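Local coordinates for DNA repair protein RAD14 (Saccharomyces cerevisiae, PDB 5A3D) that binds kinked, damaged DNA through its zinc-containing DNA-binding domain and is required for the incision step of nucleotide excision repair, at residues A38-T41 / K42-K46; L80-R83 / C84-E87. All coordinates share one frame; numbering follows the deposited sequence.

Interaction 1 of 2, residues A38-T41 / K42-K46. With nucleotides of chain D.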
loop_
_atom_site.group_PDB
_atom_site.type_symbol
_atom_site.label_atom_id
_atom_site.label_comp_id
_atom_site.label_asym_id
_atom_site.label_seq_id
_atom_site.Cartn_x
_atom_site.Cartn_y
_atom_site.Cartn_z
ATOM N N ALA B 38 29.311 -0.412 2.359
ATOM C CA ALA B 38 28.746 -1.330 1.396
ATOM C C ALA B 38 27.364 -0.863 0.966
ATOM O O ALA B 38 26.614 -0.335 1.767
ATOM C CB ALA B 38 28.516 -2.695 2.038
ATOM N N LEU B 39 26.987 -1.219 -0.235
ATOM C CA LEU B 39 25.644 -0.852 -0.724
ATOM C C LEU B 39 24.773 -2.100 -0.620
ATOM O O LEU B 39 25.234 -3.230 -0.825
ATOM C CB LEU B 39 25.694 -0.293 -2.083
ATOM C CG LEU B 39 26.576 0.929 -2.340
ATOM C CD1 LEU B 39 26.437 1.375 -3.797
ATOM C CD2 LEU B 39 26.243 2.079 -1.367
ATOM N N LEU B 40 23.555 -1.877 -0.127
ATOM C CA LEU B 40 22.628 -2.947 0.206
ATOM C C LEU B 40 21.398 -2.708 -0.640
ATOM O O LEU B 40 20.903 -1.581 -0.776
ATOM C CB LEU B 40 22.201 -2.822 1.656
ATOM C CG LEU B 40 23.306 -2.923 2.715
ATOM C CD1 LEU B 40 22.676 -2.765 4.091
ATOM C CD2 LEU B 40 23.921 -4.262 2.542
ATOM N N THR B 41 20.866 -3.766 -1.187
ATOM C CA THR B 41 19.598 -3.632 -1.872
ATOM C C THR B 41 18.491 -3.368 -0.887
ATOM O O THR B 41 18.562 -3.602 0.315
ATOM C CB THR B 41 19.282 -4.891 -2.690
ATOM O OG1 THR B 41 19.010 -5.937 -1.758
ATOM C CG2 THR B 41 20.395 -5.277 -3.607
ATOM N N LYS B 42 17.369 -2.943 -1.442
ATOM C CA LYS B 42 16.172 -2.809 -0.712
ATOM C C LYS B 42 15.761 -4.128 -0.000
ATOM O O LYS B 42 15.521 -4.112 1.185
ATOM C CB LYS B 42 15.083 -2.237 -1.566
ATOM C CG LYS B 42 13.923 -1.714 -0.660
ATOM C CD LYS B 42 12.825 -1.268 -1.483
ATOM C CE LYS B 42 11.896 -0.432 -0.675
ATOM N NZ LYS B 42 10.825 -0.097 -1.568
ATOM N N THR B 43 15.872 -5.265 -0.672
ATOM C CA THR B 43 15.523 -6.533 -0.088
ATOM C C THR B 43 16.476 -6.870 1.080
ATOM O O THR B 43 15.982 -7.359 2.099
ATOM C CB THR B 43 15.539 -7.611 -1.184
ATOM O OG1 THR B 43 14.517 -7.200 -2.126
ATOM C CG2 THR B 43 15.177 -9.043 -0.634
ATOM N N GLU B 44 17.757 -6.576 0.902
ATOM C CA GLU B 44 18.794 -6.818 1.946
ATOM C C GLU B 44 18.507 -5.954 3.160
ATOM O O GLU B 44 18.717 -6.462 4.269
ATOM C CB GLU B 44 20.243 -6.531 1.479
ATOM C CG GLU B 44 20.736 -7.537 0.482
ATOM C CD GLU B 44 22.176 -7.231 -0.051
ATOM O OE1 GLU B 44 22.373 -6.248 -0.714
ATOM O OE2 GLU B 44 23.086 -8.014 0.217
ATOM N N CYS B 45 18.137 -4.712 2.953
ATOM C CA CYS B 45 17.671 -3.842 4.061
ATOM C C CYS B 45 16.496 -4.444 4.828
ATOM O O CYS B 45 16.448 -4.348 6.074
ATOM C CB CYS B 45 17.393 -2.454 3.658
ATOM S SG CYS B 45 18.869 -1.611 3.000
ATOM N N LYS B 46 15.549 -5.062 4.136
ATOM C CA LYS B 46 14.413 -5.661 4.863
ATOM C C LYS B 46 14.838 -6.908 5.647
ATOM O O LYS B 46 14.553 -7.029 6.845
ATOM C CB LYS B 46 13.286 -5.987 3.923
ATOM C CG LYS B 46 12.691 -4.762 3.230
ATOM C CD LYS B 46 11.799 -5.208 2.038
ATOM C CE LYS B 46 10.513 -4.404 2.060
ATOM N NZ LYS B 46 9.314 -4.788 1.207
ATOM P P DG D 3 15.889 -4.562 -4.687
ATOM O OP1 DG D 3 16.372 -3.149 -4.618
ATOM O OP2 DG D 3 15.898 -5.395 -3.502
ATOM O "O5'" DG D 3 14.406 -4.546 -5.278
ATOM C "C5'" DG D 3 14.129 -3.870 -6.502
ATOM C "C4'" DG D 3 12.634 -3.668 -6.640
ATOM O "O4'" DG D 3 11.980 -4.921 -6.962
ATOM C "C3'" DG D 3 11.916 -3.131 -5.411
ATOM O "O3'" DG D 3 10.993 -2.279 -6.075
ATOM C "C2'" DG D 3 11.370 -4.393 -4.752
ATOM C "C1'" DG D 3 11.077 -5.301 -5.942
ATOM N N9 DG D 3 11.215 -6.744 -5.750
ATOM C C8 DG D 3 12.200 -7.419 -5.073
ATOM N N7 DG D 3 12.086 -8.715 -5.157
ATOM C C5 DG D 3 10.934 -8.907 -5.906
ATOM C C6 DG D 3 10.310 -10.095 -6.330
ATOM O O6 DG D 3 10.634 -11.258 -6.088
ATOM N N1 DG D 3 9.154 -9.834 -7.062
ATOM C C2 DG D 3 8.697 -8.583 -7.394
ATOM N N2 DG D 3 7.592 -8.534 -8.153
ATOM N N3 DG D 3 9.302 -7.466 -7.049
ATOM C C4 DG D 3 10.409 -7.700 -6.315
ATOM P P DA D 4 10.031 -1.319 -5.224
ATOM O OP1 DA D 4 9.990 -0.023 -5.885
ATOM O OP2 DA D 4 10.386 -1.452 -3.834
ATOM O "O5'" DA D 4 8.590 -1.942 -5.476
ATOM C "C5'" DA D 4 8.169 -2.007 -6.846
ATOM C "C4'" DA D 4 6.739 -2.475 -6.973
ATOM O "O4'" DA D 4 6.687 -3.900 -6.776
ATOM C "C3'" DA D 4 5.746 -1.878 -5.980
ATOM O "O3'" DA D 4 4.509 -1.722 -6.675
ATOM C "C2'" DA D 4 5.713 -2.920 -4.873
ATOM C "C1'" DA D 4 5.890 -4.219 -5.640
ATOM N N9 DA D 4 6.583 -5.293 -4.948
ATOM C C8 DA D 4 7.692 -5.183 -4.148
ATOM N N7 DA D 4 8.177 -6.333 -3.755
ATOM C C5 DA D 4 7.355 -7.266 -4.369
ATOM C C6 DA D 4 7.335 -8.665 -4.336
ATOM N N6 DA D 4 8.214 -9.390 -3.648
ATOM N N1 DA D 4 6.351 -9.298 -5.013
ATOM C C2 DA D 4 5.460 -8.560 -5.691
ATOM N N3 DA D 4 5.391 -7.236 -5.821
ATOM C C4 DA D 4 6.385 -6.641 -5.130
#
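T41 and E44 exchange hydrogen bonds at a helix start that also holds a DNA phosphate. E44 N donates to T41 OG1 at 3.0 Å. In return, T41 N donates to E44 OE1 at 2.9 Å in a nearly straight bond (169°), which uses the anti lone pair of that oxygen. T41 OG1 sits between its own backbone N and carbonyl carbon (chi1 69°), the position that brings it over the helix end. The E44 side chain, extended beyond CG, crosses that of T41 at about a right angle. With E44 replaced by an alanine, T41 N would probably lose its carboxylate acceptor, leaving the cap with one side-chain bond. Beside this, L40 CB packs on C45 SG at 3.8 Å.

T43 grips OP2 of DG3 of chain D twice, through N at 2.8 Å and OG1 at 2.7 Å. K42 N adds a weak bond to OP1 of the same phosphate. The extended K42 side chain carries NZ to OP2 of DA4 of chain D, 2.7 Å away, and NZ also bonds N57. The helix end and the lysine would both be expected to attract the phosphates. The arrangement is a capping box at a strand-to-helix turn, with one DNA phosphate held at the helix N-terminus and the next by the lysine.

Interaction 2 of 2, residues L80-R83 / C84-E87. With nucleotides of chain D.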
loop_
_atom_site.group_PDB
_atom_site.type_symbol
_atom_site.label_atom_id
_atom_site.label_comp_id
_atom_site.label_asym_id
_atom_site.label_seq_id
_atom_site.Cartn_x
_atom_site.Cartn_y
_atom_site.Cartn_z
ATOM N N LEU B 80 19.593 0.858 -3.883
ATOM C CA LEU B 80 20.823 0.585 -3.147
ATOM C C LEU B 80 20.942 1.672 -2.049
ATOM O O LEU B 80 20.871 2.876 -2.302
ATOM C CB LEU B 80 22.037 0.525 -4.014
ATOM C CG LEU B 80 21.993 -0.537 -5.170
ATOM C CD1 LEU B 80 23.189 -0.378 -6.060
ATOM C CD2 LEU B 80 21.974 -1.880 -4.516
ATOM N N PHE B 81 21.170 1.191 -0.883
ATOM C CA PHE B 81 21.249 2.007 0.381
ATOM C C PHE B 81 22.675 1.787 0.976
ATOM O O PHE B 81 23.222 0.682 0.814
ATOM C CB PHE B 81 20.208 1.582 1.378
ATOM C CG PHE B 81 18.824 1.776 0.898
ATOM C CD1 PHE B 81 18.253 0.827 0.063
ATOM C CD2 PHE B 81 18.081 2.903 1.254
ATOM C CE1 PHE B 81 16.922 0.959 -0.343
ATOM C CE2 PHE B 81 16.755 3.037 0.772
ATOM C CZ PHE B 81 16.189 2.058 -0.025
ATOM N N VAL B 82 23.199 2.815 1.636
ATOM C CA VAL B 82 24.579 2.705 2.234
ATOM C C VAL B 82 24.424 2.127 3.646
ATOM O O VAL B 82 23.582 2.577 4.478
ATOM C CB VAL B 82 25.484 3.982 2.135
ATOM C CG1 VAL B 82 25.042 5.140 2.996
ATOM C CG2 VAL B 82 26.950 3.622 2.399
ATOM N N ARG B 83 25.284 1.155 3.915
ATOM C CA ARG B 83 25.185 0.434 5.149
ATOM C C ARG B 83 25.161 1.381 6.340
ATOM O O ARG B 83 24.350 1.177 7.217
ATOM C CB ARG B 83 26.223 -0.664 5.314
ATOM C CG ARG B 83 25.950 -1.367 6.625
ATOM C CD ARG B 83 26.884 -2.486 6.934
ATOM N NE ARG B 83 27.054 -3.514 5.975
ATOM C CZ ARG B 83 26.241 -4.549 5.868
ATOM N NH1 ARG B 83 25.157 -4.606 6.652
ATOM N NH2 ARG B 83 26.505 -5.513 4.983
ATOM N N CYS B 84 26.034 2.392 6.379
ATOM C CA CYS B 84 26.127 3.188 7.610
ATOM C C CYS B 84 24.766 3.899 7.935
ATOM O O CYS B 84 24.430 4.031 9.073
ATOM C CB CYS B 84 27.299 4.168 7.547
ATOM S SG CYS B 84 27.297 5.328 6.169
ATOM N N GLU B 85 24.058 4.360 6.913
ATOM C CA GLU B 85 22.699 4.983 7.101
ATOM C C GLU B 85 21.646 4.010 7.603
ATOM O O GLU B 85 20.917 4.230 8.596
ATOM C CB GLU B 85 22.238 5.572 5.783
ATOM C CG GLU B 85 22.905 6.866 5.483
ATOM C CD GLU B 85 22.350 7.572 4.249
ATOM O OE1 GLU B 85 21.274 7.197 3.714
ATOM O OE2 GLU B 85 23.022 8.598 3.849
ATOM N N VAL B 86 21.572 2.889 6.880
ATOM C CA VAL B 86 20.689 1.759 7.189
ATOM C C VAL B 86 20.874 1.283 8.655
ATOM O O VAL B 86 19.905 1.108 9.386
ATOM C CB VAL B 86 20.930 0.591 6.180
ATOM C CG1 VAL B 86 19.996 -0.553 6.510
ATOM C CG2 VAL B 86 20.523 1.075 4.803
ATOM N N GLU B 87 22.107 1.040 9.027
ATOM C CA GLU B 87 22.413 0.521 10.325
ATOM C C GLU B 87 22.079 1.538 11.415
ATOM O O GLU B 87 21.558 1.198 12.460
ATOM C CB GLU B 87 23.892 0.140 10.352
ATOM C CG GLU B 87 24.314 -0.456 11.624
ATOM C CD GLU B 87 25.766 -0.903 11.516
ATOM O OE1 GLU B 87 25.944 -2.083 11.073
ATOM O OE2 GLU B 87 26.641 -0.055 11.868
ATOM O "O5'" DG D 1 23.055 -11.149 -9.708
ATOM C "C5'" DG D 1 22.810 -9.748 -9.453
ATOM C "C4'" DG D 1 22.929 -9.472 -7.969
ATOM O "O4'" DG D 1 24.171 -8.920 -7.461
ATOM C "C3'" DG D 1 21.766 -8.928 -7.136
ATOM O "O3'" DG D 1 21.066 -9.990 -6.445
ATOM C "C2'" DG D 1 22.421 -7.927 -6.190
ATOM C "C1'" DG D 1 23.882 -7.802 -6.635
ATOM N N9 DG D 1 24.146 -6.586 -7.396
ATOM C C8 DG D 1 23.796 -6.311 -8.698
ATOM N N7 DG D 1 24.136 -5.109 -9.077
ATOM C C5 DG D 1 24.712 -4.542 -7.947
ATOM C C6 DG D 1 25.269 -3.249 -7.746
ATOM O O6 DG D 1 25.355 -2.310 -8.551
ATOM N N1 DG D 1 25.770 -3.104 -6.454
ATOM C C2 DG D 1 25.726 -4.068 -5.477
ATOM N N2 DG D 1 26.269 -3.738 -4.295
ATOM N N3 DG D 1 25.182 -5.267 -5.641
ATOM C C4 DG D 1 24.717 -5.439 -6.897
HETATM O O HOH W 1 21.201 4.856 2.368
#
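The F81 ring meets V86 obliquely through the CG2 methyl, which lies 3.5 Å from F81 CB. K42 and C45 of helix 42-49 and R64 also touch the F81 side chain. The E85 carboxylate lies beside V82, with V82 CG1 3.8 Å from E85 CD. These two side chains cross at about a right angle. Further back along the strand, L80 CD1 lies off the plane of the guanine of DG1 of chain D, beyond its N1 and O6 side, 3.8 Å from N1.

The turn joins strand 78-82 to helix 83-94, and V82 is the N-cap residue. Its side chain is apolar. A water takes V82 N-H at 2.9 Å and donates to E85 OE1 at 2.7 Å, so water stands where a capping box would have a direct bond. E85 OE2 is held by H63 ND1, which gives the carboxylate a second partner.

V86 N donates to V82 O at 3.1 Å, and E87 N donates to R83 O at 2.9 Å, opening the helical bonding. C84 SG packs on V82 CG1. The R83 chain leaves with CG anti to N (chi1 -177°) and bends at chi3, bringing NH1 to Y49 OH. E87 OE1 reaches that hydroxyl weakly.

Interaction 1 closes before interaction 2 opens along the chain, and their centres lie about 8 Å apart. Each is a strand followed by a helix without a gap: 39-41 then 42-49, and 78-82 then 83-94. The two strands are antiparallel neighbours in the small three-stranded sheet, with 78-82 in the middle. Probable backbone hydrogen bonds tie L40 N to F81 O and R83 N to A38 O. Between the helices, C45 SG packs on V86 CG2. The two junctions thus form one compact piece of the DNA-binding domain. Interaction 1 brings a helix end to a phosphate, while L80 of interaction 2 meets a base of the same DNA strand.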